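Local structure of sister chromatid cohesion protein (5T8V) at residues Q29-A34 and E42-L47; E51-A56 and D91-Q96; Y85-C90 and R131-I136; N122-I127 and L194-D199. The protein probably loads cohesin onto chromatin, the chain here being the C-terminal fragment, rich in HEAT repeats, of the Scc2 cohesin loader. All coordinates share one frame; numbering follows the deposited sequence.

Contact 1: Q29-A34 and E42-L47; sequences QAVDRA and EMAIFL
Ala30, Val31 and Ala34 of the helix meet Met43, Ala44 and Phe46 of the neighbouring strand region. Most of the contact is apolar and made by small groups. The methyl of Ala44 points at the helix, and Ala34 CB lies 3.7 Å from Ala44 CB. Val31 CG2 also meets Ala44 CB, at 4.0 Å. With CG1 anti to the backbone N (chi1 174°), CG2 is the Val31 branch that touches the strand. Ala30 CB touches Met43 CB at 3.8 Å. The extended Met43 chain then leads away from the helix.

Carbonyl oxygens make the second kind of contact. Ala30 O lies 3.8 Å from Ala44 CB. Ala34 O sits close to CD1 of the Phe46 ring, which it meets obliquely. No hydrogen bond joins the two segments directly.

Polar links come from the turn between them. Ser40 OG bonds to Phe46 N, and Asn41 ND2 makes a weak bond to Ala30 O. The strand direction is 23° from that of the helix segment. Strand 44-46 pairs antiparallel with strand 52-54, so this two-stranded hairpin lies on helix 9-36. Val31 also reaches Tyr85 and Leu89 of helix 81-96.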
loop_
_atom_site.group_PDB
_atom_site.type_symbol
_atom_site.label_atom_id
_atom_site.label_comp_id
_atom_site.label_asym_id
_atom_site.label_seq_id
_atom_site.Cartn_x
_atom_site.Cartn_y
_atom_site.Cartn_z
ATOM N N GLN A 29 -36.654 -62.825 -39.826
ATOM C CA GLN A 29 -36.451 -63.757 -40.930
ATOM C C GLN A 29 -35.050 -63.637 -41.518
ATOM O O GLN A 29 -34.573 -64.588 -42.146
ATOM C CB GLN A 29 -37.512 -63.550 -42.013
ATOM C CG GLN A 29 -37.502 -62.195 -42.694
ATOM C CD GLN A 29 -38.793 -61.929 -43.453
ATOM O OE1 GLN A 29 -39.698 -62.765 -43.469
ATOM N NE2 GLN A 29 -38.884 -60.765 -44.085
ATOM N N ALA A 30 -34.378 -62.500 -41.318
ATOM C CA ALA A 30 -32.956 -62.424 -41.637
ATOM C C ALA A 30 -32.150 -63.349 -40.733
ATOM O O ALA A 30 -31.202 -64.000 -41.187
ATOM C CB ALA A 30 -32.460 -60.983 -41.511
ATOM N N VAL A 31 -32.516 -63.425 -39.451
ATOM C CA VAL A 31 -31.874 -64.379 -38.550
ATOM C C VAL A 31 -32.170 -65.805 -38.997
ATOM O O VAL A 31 -31.277 -66.661 -39.026
ATOM C CB VAL A 31 -32.325 -64.133 -37.098
ATOM C CG1 VAL A 31 -31.781 -65.211 -36.168
ATOM C CG2 VAL A 31 -31.871 -62.759 -36.626
ATOM N N ASP A 32 -33.427 -66.085 -39.350
ATOM C CA ASP A 32 -33.774 -67.415 -39.846
ATOM C C ASP A 32 -32.906 -67.791 -41.039
ATOM O O ASP A 32 -32.354 -68.896 -41.098
ATOM C CB ASP A 32 -35.256 -67.469 -40.224
ATOM C CG ASP A 32 -36.163 -67.610 -39.020
ATOM O OD1 ASP A 32 -35.809 -68.365 -38.091
ATOM O OD2 ASP A 32 -37.232 -66.966 -39.004
ATOM N N ARG A 33 -32.774 -66.878 -42.003
ATOM C CA ARG A 33 -31.934 -67.149 -43.166
ATOM C C ARG A 33 -30.482 -67.354 -42.757
ATOM O O ARG A 33 -29.781 -68.196 -43.328
ATOM C CB ARG A 33 -32.047 -66.002 -44.167
ATOM C CG ARG A 33 -31.394 -66.280 -45.512
ATOM C CD ARG A 33 -30.993 -64.989 -46.198
ATOM N NE ARG A 33 -32.020 -63.958 -46.066
ATOM C CZ ARG A 33 -31.857 -62.688 -46.423
ATOM N NH1 ARG A 33 -30.704 -62.278 -46.935
ATOM N NH2 ARG A 33 -32.850 -61.824 -46.262
ATOM N N ALA A 34 -30.011 -66.590 -41.770
ATOM C CA ALA A 34 -28.633 -66.722 -41.320
ATOM C C ALA A 34 -28.388 -68.024 -40.570
ATOM O O ALA A 34 -27.233 -68.441 -40.449
ATOM C CB ALA A 34 -28.253 -65.535 -40.434
ATOM N N GLU A 42 -26.912 -60.141 -44.576
ATOM C CA GLU A 42 -26.733 -58.695 -44.655
ATOM C C GLU A 42 -27.167 -58.003 -43.369
ATOM O O GLU A 42 -26.642 -56.935 -43.034
ATOM C CB GLU A 42 -27.516 -58.142 -45.847
ATOM C CG GLU A 42 -27.517 -56.621 -45.958
ATOM C CD GLU A 42 -28.318 -56.126 -47.148
ATOM O OE1 GLU A 42 -28.532 -56.915 -48.095
ATOM O OE2 GLU A 42 -28.739 -54.949 -47.134
ATOM N N MET A 43 -28.120 -58.586 -42.645
ATOM C CA MET A 43 -28.619 -58.030 -41.392
ATOM C C MET A 43 -28.177 -58.812 -40.166
ATOM O O MET A 43 -27.894 -58.212 -39.129
ATOM C CB MET A 43 -30.151 -57.972 -41.415
ATOM C CG MET A 43 -30.721 -56.896 -42.325
ATOM S SD MET A 43 -32.524 -56.913 -42.370
ATOM C CE MET A 43 -32.863 -55.326 -43.130
ATOM N N ALA A 44 -28.106 -60.135 -40.258
ATOM C CA ALA A 44 -27.759 -60.981 -39.127
ATOM C C ALA A 44 -26.320 -61.476 -39.239
ATOM O O ALA A 44 -25.673 -61.379 -40.283
ATOM C CB ALA A 44 -28.722 -62.167 -39.031
ATOM N N ILE A 45 -25.827 -62.015 -38.128
ATOM C CA ILE A 45 -24.494 -62.593 -38.033
ATOM C C ILE A 45 -24.646 -64.029 -37.558
ATOM O O ILE A 45 -25.347 -64.293 -36.573
ATOM C CB ILE A 45 -23.590 -61.789 -37.076
ATOM C CG1 ILE A 45 -23.217 -60.447 -37.715
ATOM C CG2 ILE A 45 -22.330 -62.586 -36.712
ATOM C CD1 ILE A 45 -22.435 -59.514 -36.804
ATOM N N PHE A 46 -23.994 -64.951 -38.262
ATOM C CA PHE A 46 -24.024 -66.365 -37.917
ATOM C C PHE A 46 -22.889 -66.668 -36.944
ATOM O O PHE A 46 -21.716 -66.445 -37.263
ATOM C CB PHE A 46 -23.899 -67.220 -39.176
ATOM C CG PHE A 46 -23.865 -68.696 -38.906
ATOM C CD1 PHE A 46 -25.039 -69.410 -38.746
ATOM C CD2 PHE A 46 -22.660 -69.371 -38.816
ATOM C CE1 PHE A 46 -25.013 -70.767 -38.501
ATOM C CE2 PHE A 46 -22.628 -70.730 -38.569
ATOM C CZ PHE A 46 -23.805 -71.429 -38.411
ATOM N N LEU A 47 -23.242 -67.169 -35.760
ATOM C CA LEU A 47 -22.251 -67.547 -34.759
ATOM C C LEU A 47 -22.099 -69.062 -34.727
ATOM O O LEU A 47 -21.126 -69.604 -35.259
ATOM C CB LEU A 47 -22.648 -67.008 -33.383
ATOM C CG LEU A 47 -22.742 -65.483 -33.272
ATOM C CD1 LEU A 47 -23.287 -65.075 -31.911
ATOM C CD2 LEU A 47 -21.388 -64.825 -33.522
#

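Contact 2: E51-A56 and D91-Q96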
loop_
_atom_site.group_PDB
_atom_site.type_symbol
_atom_site.label_atom_id
_atom_site.label_comp_id
_atom_site.label_asym_id
_atom_site.label_seq_id
_atom_site.Cartn_x
_atom_site.Cartn_y
_atom_site.Cartn_z
ATOM N N GLU A 51 -27.467 -70.328 -32.867
ATOM C CA GLU A 51 -27.583 -68.914 -32.548
ATOM C C GLU A 51 -27.178 -68.063 -33.745
ATOM O O GLU A 51 -26.407 -68.492 -34.608
ATOM C CB GLU A 51 -26.711 -68.550 -31.341
ATOM C CG GLU A 51 -27.335 -68.880 -29.996
ATOM C CD GLU A 51 -26.429 -68.522 -28.832
ATOM O OE1 GLU A 51 -26.312 -69.338 -27.893
ATOM O OE2 GLU A 51 -25.826 -67.427 -28.862
ATOM N N ALA A 52 -27.713 -66.844 -33.783
ATOM C CA ALA A 52 -27.389 -65.876 -34.824
ATOM C C ALA A 52 -27.959 -64.520 -34.431
ATOM O O ALA A 52 -29.165 -64.394 -34.193
ATOM C CB ALA A 52 -27.935 -66.326 -36.180
ATOM N N THR A 53 -27.107 -63.503 -34.359
ATOM C CA THR A 53 -27.475 -62.237 -33.749
ATOM C C THR A 53 -27.780 -61.189 -34.817
ATOM O O THR A 53 -27.665 -61.429 -36.018
ATOM C CB THR A 53 -26.361 -61.756 -32.819
ATOM O OG1 THR A 53 -25.155 -61.577 -33.570
ATOM C CG2 THR A 53 -26.122 -62.770 -31.709
ATOM N N LEU A 54 -28.190 -60.007 -34.362
ATOM C CA LEU A 54 -28.444 -58.881 -35.247
ATOM C C LEU A 54 -27.195 -58.016 -35.343
ATOM O O LEU A 54 -26.510 -57.781 -34.344
ATOM C CB LEU A 54 -29.625 -58.050 -34.738
ATOM C CG LEU A 54 -30.978 -58.765 -34.656
ATOM C CD1 LEU A 54 -32.002 -57.892 -33.955
ATOM C CD2 LEU A 54 -31.479 -59.153 -36.038
ATOM N N ALA A 55 -26.899 -57.550 -36.551
ATOM C CA ALA A 55 -25.717 -56.731 -36.762
ATOM C C ALA A 55 -25.921 -55.333 -36.182
ATOM O O ALA A 55 -27.040 -54.905 -35.893
ATOM C CB ALA A 55 -25.382 -56.643 -38.249
ATOM N N ALA A 56 -24.812 -54.616 -36.012
ATOM C CA ALA A 56 -24.883 -53.287 -35.413
ATOM C C ALA A 56 -25.767 -52.324 -36.197
ATOM O O ALA A 56 -26.519 -51.565 -35.561
ATOM C CB ALA A 56 -23.469 -52.716 -35.258
ATOM N N ASP A 91 -29.430 -60.683 -25.992
ATOM C CA ASP A 91 -28.706 -61.436 -24.977
ATOM C C ASP A 91 -27.670 -62.358 -25.606
ATOM O O ASP A 91 -26.628 -62.624 -24.998
ATOM C CB ASP A 91 -29.683 -62.238 -24.119
ATOM C CG ASP A 91 -29.018 -62.853 -22.902
ATOM O OD1 ASP A 91 -28.910 -62.159 -21.869
ATOM O OD2 ASP A 91 -28.598 -64.027 -22.981
ATOM N N SER A 92 -27.936 -62.856 -26.813
ATOM C CA SER A 92 -26.951 -63.671 -27.513
ATOM C C SER A 92 -25.756 -62.828 -27.937
ATOM O O SER A 92 -24.600 -63.208 -27.706
ATOM C CB SER A 92 -27.596 -64.344 -28.726
ATOM O OG SER A 92 -28.650 -65.207 -28.333
ATOM N N ALA A 93 -26.016 -61.673 -28.555
ATOM C CA ALA A 93 -24.922 -60.790 -28.948
ATOM C C ALA A 93 -24.085 -60.366 -27.748
ATOM O O ALA A 93 -22.872 -60.164 -27.877
ATOM C CB ALA A 93 -25.470 -59.560 -29.670
ATOM N N LEU A 94 -24.708 -60.232 -26.576
ATOM C CA LEU A 94 -23.972 -59.816 -25.388
ATOM C C LEU A 94 -23.194 -60.974 -24.774
ATOM O O LEU A 94 -22.053 -60.792 -24.333
ATOM C CB LEU A 94 -24.937 -59.213 -24.369
ATOM C CG LEU A 94 -25.408 -57.806 -24.733
ATOM C CD1 LEU A 94 -26.693 -57.440 -24.003
ATOM C CD2 LEU A 94 -24.309 -56.810 -24.422
ATOM N N ARG A 95 -23.791 -62.167 -24.733
ATOM C CA ARG A 95 -23.067 -63.336 -24.248
ATOM C C ARG A 95 -21.884 -63.667 -25.147
ATOM O O ARG A 95 -20.897 -64.249 -24.685
ATOM C CB ARG A 95 -24.008 -64.539 -24.147
ATOM C CG ARG A 95 -24.947 -64.500 -22.945
ATOM C CD ARG A 95 -25.738 -65.794 -22.793
ATOM N NE ARG A 95 -26.791 -65.928 -23.799
ATOM C CZ ARG A 95 -26.647 -66.522 -24.983
ATOM N NH1 ARG A 95 -25.484 -67.054 -25.341
ATOM N NH2 ARG A 95 -27.676 -66.581 -25.819
ATOM N N GLN A 96 -21.959 -63.308 -26.429
ATOM C CA GLN A 96 -20.847 -63.577 -27.335
ATOM C C GLN A 96 -19.567 -62.908 -26.847
ATOM O O GLN A 96 -18.499 -63.530 -26.822
ATOM C CB GLN A 96 -21.198 -63.104 -28.747
ATOM C CG GLN A 96 -20.072 -63.262 -29.763
ATOM C CD GLN A 96 -19.658 -64.706 -29.961
ATOM O OE1 GLN A 96 -20.393 -65.632 -29.612
ATOM N NE2 GLN A 96 -18.472 -64.908 -30.525
#
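Thr53 and Glu51 face Ser92, Ala93 and Arg95 on the helix. The first shell is packing by the Thr53 methyl, CG2, which lies against the helix at Ser92 and Ala93. Thr53 CG2 meets Ser92 CB at 3.7 Å and Ala93 CB at 3.9 Å. OG1 of Thr53 is placed between its own N and carbonyl carbon (chi1 60°), which leaves the methyl as the branch that meets the helix.

The second contact is charged. Glu51 and Arg95 form a salt bridge, long at 3.5 Å from Glu51 OE1 to Arg95 NH1. The carboxylate comes to the edge of the guanidinium, near its plane, but the two groups are turned 89° apart. They do not lie flat together, and neither carboxylate oxygen makes a hydrogen bond to the arginine. Glu51 OE2 also rests 3.6 Å from Ser92 CB.

What positions Arg95 lies one turn back on its own helix. Arg95 NE donates to Asp91 OD2 at 2.7 Å, with an N-H...O angle of 145°. That oxygen is met nearly along its C-O axis. Arg95 thus joins two acids, and Glu51, Asp91 and Arg95 make a small salt-bridge network. Ser92 CA lies on one face of the guanidinium, toward its rim. The Ser92 hydroxyl bonds to Arg88 O within the helix. Asp91 OD1 has a weak bond to Gln154 of helix 149-172.

Strand 52-54 lies between its partner strand 44-46 and this part of helix 81-96. Ala52, whose side chain points away from helix 81-96, packs on Val31 and Ile35 of helix 9-36. Ala93 and Leu94 reach helix 120-136.

Contact 3: Y85-C90 and R131-I136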
loop_
_atom_site.group_PDB
_atom_site.type_symbol
_atom_site.label_atom_id
_atom_site.label_comp_id
_atom_site.label_asym_id
_atom_site.label_seq_id
_atom_site.Cartn_x
_atom_site.Cartn_y
_atom_site.Cartn_z
ATOM N N TYR A 85 -38.260 -62.019 -27.950
ATOM C CA TYR A 85 -37.342 -62.610 -28.918
ATOM C C TYR A 85 -36.216 -61.642 -29.261
ATOM O O TYR A 85 -35.044 -62.035 -29.311
ATOM C CB TYR A 85 -38.107 -63.026 -30.175
ATOM C CG TYR A 85 -37.263 -63.738 -31.210
ATOM C CD1 TYR A 85 -36.484 -64.836 -30.865
ATOM C CD2 TYR A 85 -37.254 -63.321 -32.535
ATOM C CE1 TYR A 85 -35.712 -65.492 -31.809
ATOM C CE2 TYR A 85 -36.488 -63.971 -33.486
ATOM C CZ TYR A 85 -35.719 -65.056 -33.118
ATOM O OH TYR A 85 -34.955 -65.707 -34.059
ATOM N N LEU A 86 -36.549 -60.371 -29.495
ATOM C CA LEU A 86 -35.511 -59.377 -29.734
ATOM C C LEU A 86 -34.570 -59.279 -28.540
ATOM O O LEU A 86 -33.345 -59.224 -28.707
ATOM C CB LEU A 86 -36.146 -58.020 -30.037
ATOM C CG LEU A 86 -35.190 -56.852 -30.305
ATOM C CD1 LEU A 86 -34.192 -57.195 -31.398
ATOM C CD2 LEU A 86 -35.971 -55.600 -30.681
ATOM N N LEU A 87 -35.121 -59.273 -27.323
ATOM C CA LEU A 87 -34.271 -59.261 -26.137
ATOM C C LEU A 87 -33.399 -60.508 -26.061
ATOM O O LEU A 87 -32.293 -60.458 -25.508
ATOM C CB LEU A 87 -35.126 -59.134 -24.874
ATOM C CG LEU A 87 -35.638 -57.727 -24.545
ATOM C CD1 LEU A 87 -36.643 -57.785 -23.406
ATOM C CD2 LEU A 87 -34.488 -56.788 -24.187
ATOM N N ARG A 88 -33.869 -61.629 -26.611
ATOM C CA ARG A 88 -33.052 -62.837 -26.615
ATOM C C ARG A 88 -31.903 -62.713 -27.608
ATOM O O ARG A 88 -30.766 -63.082 -27.294
ATOM C CB ARG A 88 -33.909 -64.059 -26.938
ATOM C CG ARG A 88 -33.265 -65.373 -26.518
ATOM C CD ARG A 88 -33.899 -66.575 -27.208
ATOM N NE ARG A 88 -33.446 -67.835 -26.622
ATOM C CZ ARG A 88 -32.257 -68.391 -26.848
ATOM N NH1 ARG A 88 -31.378 -67.800 -27.649
ATOM N NH2 ARG A 88 -31.943 -69.540 -26.264
ATOM N N LEU A 89 -32.178 -62.203 -28.811
ATOM C CA LEU A 89 -31.102 -61.944 -29.762
ATOM C C LEU A 89 -30.066 -61.003 -29.161
ATOM O O LEU A 89 -28.854 -61.232 -29.287
ATOM C CB LEU A 89 -31.673 -61.357 -31.052
ATOM C CG LEU A 89 -32.719 -62.203 -31.784
ATOM C CD1 LEU A 89 -33.254 -61.448 -32.992
ATOM C CD2 LEU A 89 -32.148 -63.550 -32.209
ATOM N N CYS A 90 -30.525 -59.939 -28.500
ATOM C CA CYS A 90 -29.605 -59.051 -27.800
ATOM C C CYS A 90 -28.776 -59.826 -26.782
ATOM O O CYS A 90 -27.552 -59.666 -26.706
ATOM C CB CYS A 90 -30.381 -57.923 -27.117
ATOM S SG CYS A 90 -31.192 -56.768 -28.249
ATOM N N ARG A 131 -27.788 -51.367 -26.095
ATOM C CA ARG A 131 -28.577 -50.148 -26.247
ATOM C C ARG A 131 -30.042 -50.475 -26.522
ATOM O O ARG A 131 -30.949 -49.887 -25.918
ATOM C CB ARG A 131 -28.001 -49.283 -27.364
ATOM C CG ARG A 131 -28.722 -47.956 -27.523
ATOM C CD ARG A 131 -27.917 -46.966 -28.336
ATOM N NE ARG A 131 -28.386 -45.600 -28.118
ATOM C CZ ARG A 131 -29.269 -44.962 -28.882
ATOM N NH1 ARG A 131 -29.804 -45.554 -29.942
ATOM N NH2 ARG A 131 -29.616 -43.718 -28.583
ATOM N N THR A 132 -30.293 -51.423 -27.428
ATOM C CA THR A 132 -31.667 -51.820 -27.722
ATOM C C THR A 132 -32.367 -52.344 -26.473
ATOM O O THR A 132 -33.508 -51.967 -26.183
ATOM C CB THR A 132 -31.685 -52.872 -28.832
ATOM O OG1 THR A 132 -31.203 -52.289 -30.048
ATOM C CG2 THR A 132 -33.099 -53.402 -29.061
ATOM N N SER A 133 -31.701 -53.227 -25.723
ATOM C CA SER A 133 -32.306 -53.760 -24.504
ATOM C C SER A 133 -32.714 -52.635 -23.560
ATOM O O SER A 133 -33.856 -52.590 -23.079
ATOM C CB SER A 133 -31.332 -54.713 -23.812
ATOM O OG SER A 133 -31.065 -55.843 -24.621
ATOM N N MET A 134 -31.792 -51.710 -23.285
ATOM C CA MET A 134 -32.101 -50.604 -22.385
ATOM C C MET A 134 -33.300 -49.809 -22.889
ATOM O O MET A 134 -34.260 -49.569 -22.145
ATOM C CB MET A 134 -30.880 -49.697 -22.231
ATOM C CG MET A 134 -29.637 -50.397 -21.693
ATOM S SD MET A 134 -29.915 -51.290 -20.151
ATOM C CE MET A 134 -29.884 -52.985 -20.733
ATOM N N ARG A 135 -33.267 -49.396 -24.159
ATOM C CA ARG A 135 -34.386 -48.629 -24.697
ATOM C C ARG A 135 -35.700 -49.383 -24.533
ATOM O O ARG A 135 -36.730 -48.783 -24.201
ATOM C CB ARG A 135 -34.141 -48.295 -26.165
ATOM C CG ARG A 135 -35.333 -47.646 -26.840
ATOM C CD ARG A 135 -34.905 -46.831 -28.038
ATOM N NE ARG A 135 -34.180 -45.627 -27.644
ATOM C CZ ARG A 135 -33.458 -44.883 -28.477
ATOM N NH1 ARG A 135 -33.349 -45.222 -29.755
ATOM N NH2 ARG A 135 -32.834 -43.803 -28.030
ATOM N N ILE A 136 -35.686 -50.697 -24.760
ATOM C CA ILE A 136 -36.879 -51.504 -24.518
ATOM C C ILE A 136 -37.315 -51.379 -23.065
ATOM O O ILE A 136 -38.515 -51.355 -22.761
ATOM C CB ILE A 136 -36.622 -52.971 -24.912
ATOM C CG1 ILE A 136 -36.543 -53.089 -26.436
ATOM C CG2 ILE A 136 -37.720 -53.887 -24.357
ATOM C CD1 ILE A 136 -36.055 -54.435 -26.928
#
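Thr132 opens the contact from the second helix. Its methyl, CG2, stands anti to N, beside the carbonyl carbon, and touches two side chains of the first helix. Leu86 CD2 is 4.0 Å from Thr132 CG2, with the two side chains crossing at about a right angle. Cys90 SG is at the same distance from Thr132 CG2. The hydroxyl takes no part across the helices. OG1 is bonded to Gln59 and Gln63 of helix 56-71 and to Arg128 O.

Ser133 comes next and lies nearest to Leu87 in the backbone, with the CA atoms 6.1 Å apart. Its OG points between Leu87 and Cys90. Ser133 OG is 3.6 Å from Leu87 CD2 and also close to Cys90 CB. This oxygen bonds to Ala129 O one turn back, so a polar atom amid apolar carbon has its partner within its own helix.

Ile136, a turn beyond Thr132, supplies the end of its longer branch. With CG1 anti to the carbonyl carbon (chi1 -71°), CD1 reaches into the interface. Ile136 CD1 meets Leu86 CD2 and Leu87 CD2, each at 3.9 Å. Leu87 and Ile136 slide past one another in opposite directions.

Every touching pair across this contact is van der Waals packing, and no hydrogen bond crosses. The axes of the short helical segments come within 9.6 Å at 146°, which is roughly antiparallel. Antiparallel packing of neighbouring helices is the basic arrangement of HEAT-repeat folds, and this pair is consistent with it.

Contact 4: N122-I127 and L194-D199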
loop_
_atom_site.group_PDB
_atom_site.type_symbol
_atom_site.label_atom_id
_atom_site.label_comp_id
_atom_site.label_asym_id
_atom_site.label_seq_id
_atom_site.Cartn_x
_atom_site.Cartn_y
_atom_site.Cartn_z
ATOM N N ASN A 122 -18.872 -58.378 -34.065
ATOM C CA ASN A 122 -19.513 -58.903 -32.863
ATOM C C ASN A 122 -19.520 -57.872 -31.739
ATOM O O ASN A 122 -20.525 -57.724 -31.032
ATOM C CB ASN A 122 -18.811 -60.180 -32.409
ATOM C CG ASN A 122 -19.033 -61.338 -33.359
ATOM O OD1 ASN A 122 -19.948 -61.315 -34.181
ATOM N ND2 ASN A 122 -18.200 -62.365 -33.244
ATOM N N LEU A 123 -18.411 -57.157 -31.552
ATOM C CA LEU A 123 -18.337 -56.159 -30.489
ATOM C C LEU A 123 -19.415 -55.094 -30.661
ATOM O O LEU A 123 -20.212 -54.842 -29.750
ATOM C CB LEU A 123 -16.945 -55.525 -30.471
ATOM C CG LEU A 123 -16.759 -54.327 -29.536
ATOM C CD1 LEU A 123 -17.128 -54.688 -28.106
ATOM C CD2 LEU A 123 -15.329 -53.819 -29.611
ATOM N N GLU A 124 -19.449 -54.453 -31.830
ATOM C CA GLU A 124 -20.464 -53.439 -32.104
ATOM C C GLU A 124 -21.865 -54.023 -31.982
ATOM O O GLU A 124 -22.758 -53.410 -31.381
ATOM C CB GLU A 124 -20.250 -52.849 -33.498
ATOM C CG GLU A 124 -19.102 -51.857 -33.576
ATOM C CD GLU A 124 -18.951 -51.244 -34.952
ATOM O OE1 GLU A 124 -18.232 -51.829 -35.789
ATOM O OE2 GLU A 124 -19.559 -50.181 -35.196
ATOM N N ALA A 125 -22.077 -55.212 -32.553
ATOM C CA ALA A 125 -23.371 -55.870 -32.428
ATOM C C ALA A 125 -23.789 -55.984 -30.967
ATOM O O ALA A 125 -24.971 -55.824 -30.635
ATOM C CB ALA A 125 -23.318 -57.249 -33.086
ATOM N N ALA A 126 -22.830 -56.242 -30.076
ATOM C CA ALA A 126 -23.144 -56.353 -28.656
ATOM C C ALA A 126 -23.434 -54.989 -28.043
ATOM O O ALA A 126 -24.377 -54.843 -27.257
ATOM C CB ALA A 126 -21.994 -57.034 -27.916
ATOM N N ILE A 127 -22.631 -53.979 -28.384
ATOM C CA ILE A 127 -22.852 -52.629 -27.864
ATOM C C ILE A 127 -24.274 -52.175 -28.172
ATOM O O ILE A 127 -25.057 -51.821 -27.274
ATOM C CB ILE A 127 -21.813 -51.656 -28.450
ATOM C CG1 ILE A 127 -20.408 -52.035 -27.973
ATOM C CG2 ILE A 127 -22.127 -50.213 -28.056
ATOM C CD1 ILE A 127 -19.290 -51.293 -28.679
ATOM N N LEU A 194 -14.306 -45.021 -35.904
ATOM C CA LEU A 194 -15.331 -44.033 -35.566
ATOM C C LEU A 194 -16.680 -44.659 -35.246
ATOM O O LEU A 194 -17.248 -44.337 -34.185
ATOM C CB LEU A 194 -15.461 -43.018 -36.704
ATOM C CG LEU A 194 -14.798 -41.665 -36.445
ATOM C CD1 LEU A 194 -13.313 -41.834 -36.154
ATOM C CD2 LEU A 194 -15.013 -40.739 -37.633
ATOM N N PRO A 195 -17.257 -45.517 -36.089
ATOM C CA PRO A 195 -18.555 -46.119 -35.736
ATOM C C PRO A 195 -18.552 -46.795 -34.376
ATOM O O PRO A 195 -19.556 -46.736 -33.656
ATOM C CB PRO A 195 -18.790 -47.120 -36.874
ATOM C CG PRO A 195 -18.022 -46.569 -38.018
ATOM C CD PRO A 195 -16.803 -45.931 -37.424
ATOM N N LEU A 196 -17.443 -47.435 -34.005
ATOM C CA LEU A 196 -17.338 -48.034 -32.680
ATOM C C LEU A 196 -17.475 -46.975 -31.592
ATOM O O LEU A 196 -18.215 -47.158 -30.616
ATOM C CB LEU A 196 -16.005 -48.771 -32.557
ATOM C CG LEU A 196 -15.716 -49.463 -31.228
ATOM C CD1 LEU A 196 -16.672 -50.622 -31.007
ATOM C CD2 LEU A 196 -14.279 -49.938 -31.203
ATOM N N MET A 197 -16.766 -45.855 -31.749
ATOM C CA MET A 197 -16.876 -44.763 -30.787
ATOM C C MET A 197 -18.311 -44.266 -30.688
ATOM O O MET A 197 -18.838 -44.069 -29.588
ATOM C CB MET A 197 -15.942 -43.620 -31.185
ATOM C CG MET A 197 -14.473 -44.006 -31.242
ATOM S SD MET A 197 -13.862 -44.661 -29.677
ATOM C CE MET A 197 -12.298 -43.798 -29.554
ATOM N N THR A 198 -18.961 -44.047 -31.834
ATOM C CA THR A 198 -20.356 -43.617 -31.812
ATOM C C THR A 198 -21.220 -44.611 -31.048
ATOM O O THR A 198 -22.058 -44.218 -30.228
ATOM C CB THR A 198 -20.874 -43.438 -33.239
ATOM O OG1 THR A 198 -20.111 -42.424 -33.902
ATOM C CG2 THR A 198 -22.352 -43.035 -33.244
ATOM N N ASP A 199 -21.029 -45.908 -31.300
ATOM C CA ASP A 199 -21.778 -46.923 -30.567
ATOM C C ASP A 199 -21.573 -46.772 -29.064
ATOM O O ASP A 199 -22.532 -46.818 -28.284
ATOM C CB ASP A 199 -21.355 -48.319 -31.029
ATOM C CG ASP A 199 -21.645 -48.560 -32.496
ATOM O OD1 ASP A 199 -22.054 -47.605 -33.193
ATOM O OD2 ASP A 199 -21.454 -49.704 -32.956
#
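The carboxylates of Glu124 and Asp199 come together, with their planes 37° apart. Glu124 OE2 and Asp199 OD2 are modelled 3.0 Å apart. Both are acceptors and no hydrogen bond is assigned, so the detail is doubtful at this resolution. Asp199 OD1 forms a salt bridge to Arg128. Glu124 OE2 also meets Pro195 CB at 3.6 Å. The glutamate chain runs out extended beyond CG, and Glu124 CG lies 3.7 Å from Leu196 CD1.

Apolar groups fill the rest of the interface, and Leu196 CD1 is their meeting point. The Leu196 side chain sets off alongside helix 120-136, and with CG anti to the backbone N (chi1 180°) its end comes nearer to that helix. Leu196 CD1 lies 3.7 Å from Leu123 CD2 and 3.6 Å from Ile127 CD1. Both pairs of side chains cross at about a right angle. Farther along, Ile127 CG2 packs on Asp199 CB, also at 3.6 Å.

Ile127 also rests on Leu162, and Leu196 on Ile166, so helix 149-172 covers this apolar part. The helical segments run nearly parallel, at 22°, with axes 9.9 Å apart. Helix 190-213 is kinked at Pro195, whose N has no bond to the preceding turn. Near-parallel helices packed on a third helix fit the layered, all-helical HEAT-repeat architecture.

In the fold
All four contacts are largely buried, and all lie toward one end of the elongated chain, 63 to 81 Å from its centre to theirs. Contacts 1 and 2 share the small sheet, since strands 44-46 and 52-54 are paired through backbone bonds. Contacts 2 and 3 both use helix 81-96, and contacts 3 and 4 both use helix 120-136. The chemistry changes with place. In contact 1 a strand packs on a helix mainly through alanines, whereas contact 3 joins two helices through longer aliphatic chains. Contacts 2 and 4 add charge: an attractive network in contact 2, and a partly exposed glutamate beside a buried aspartate in contact 4.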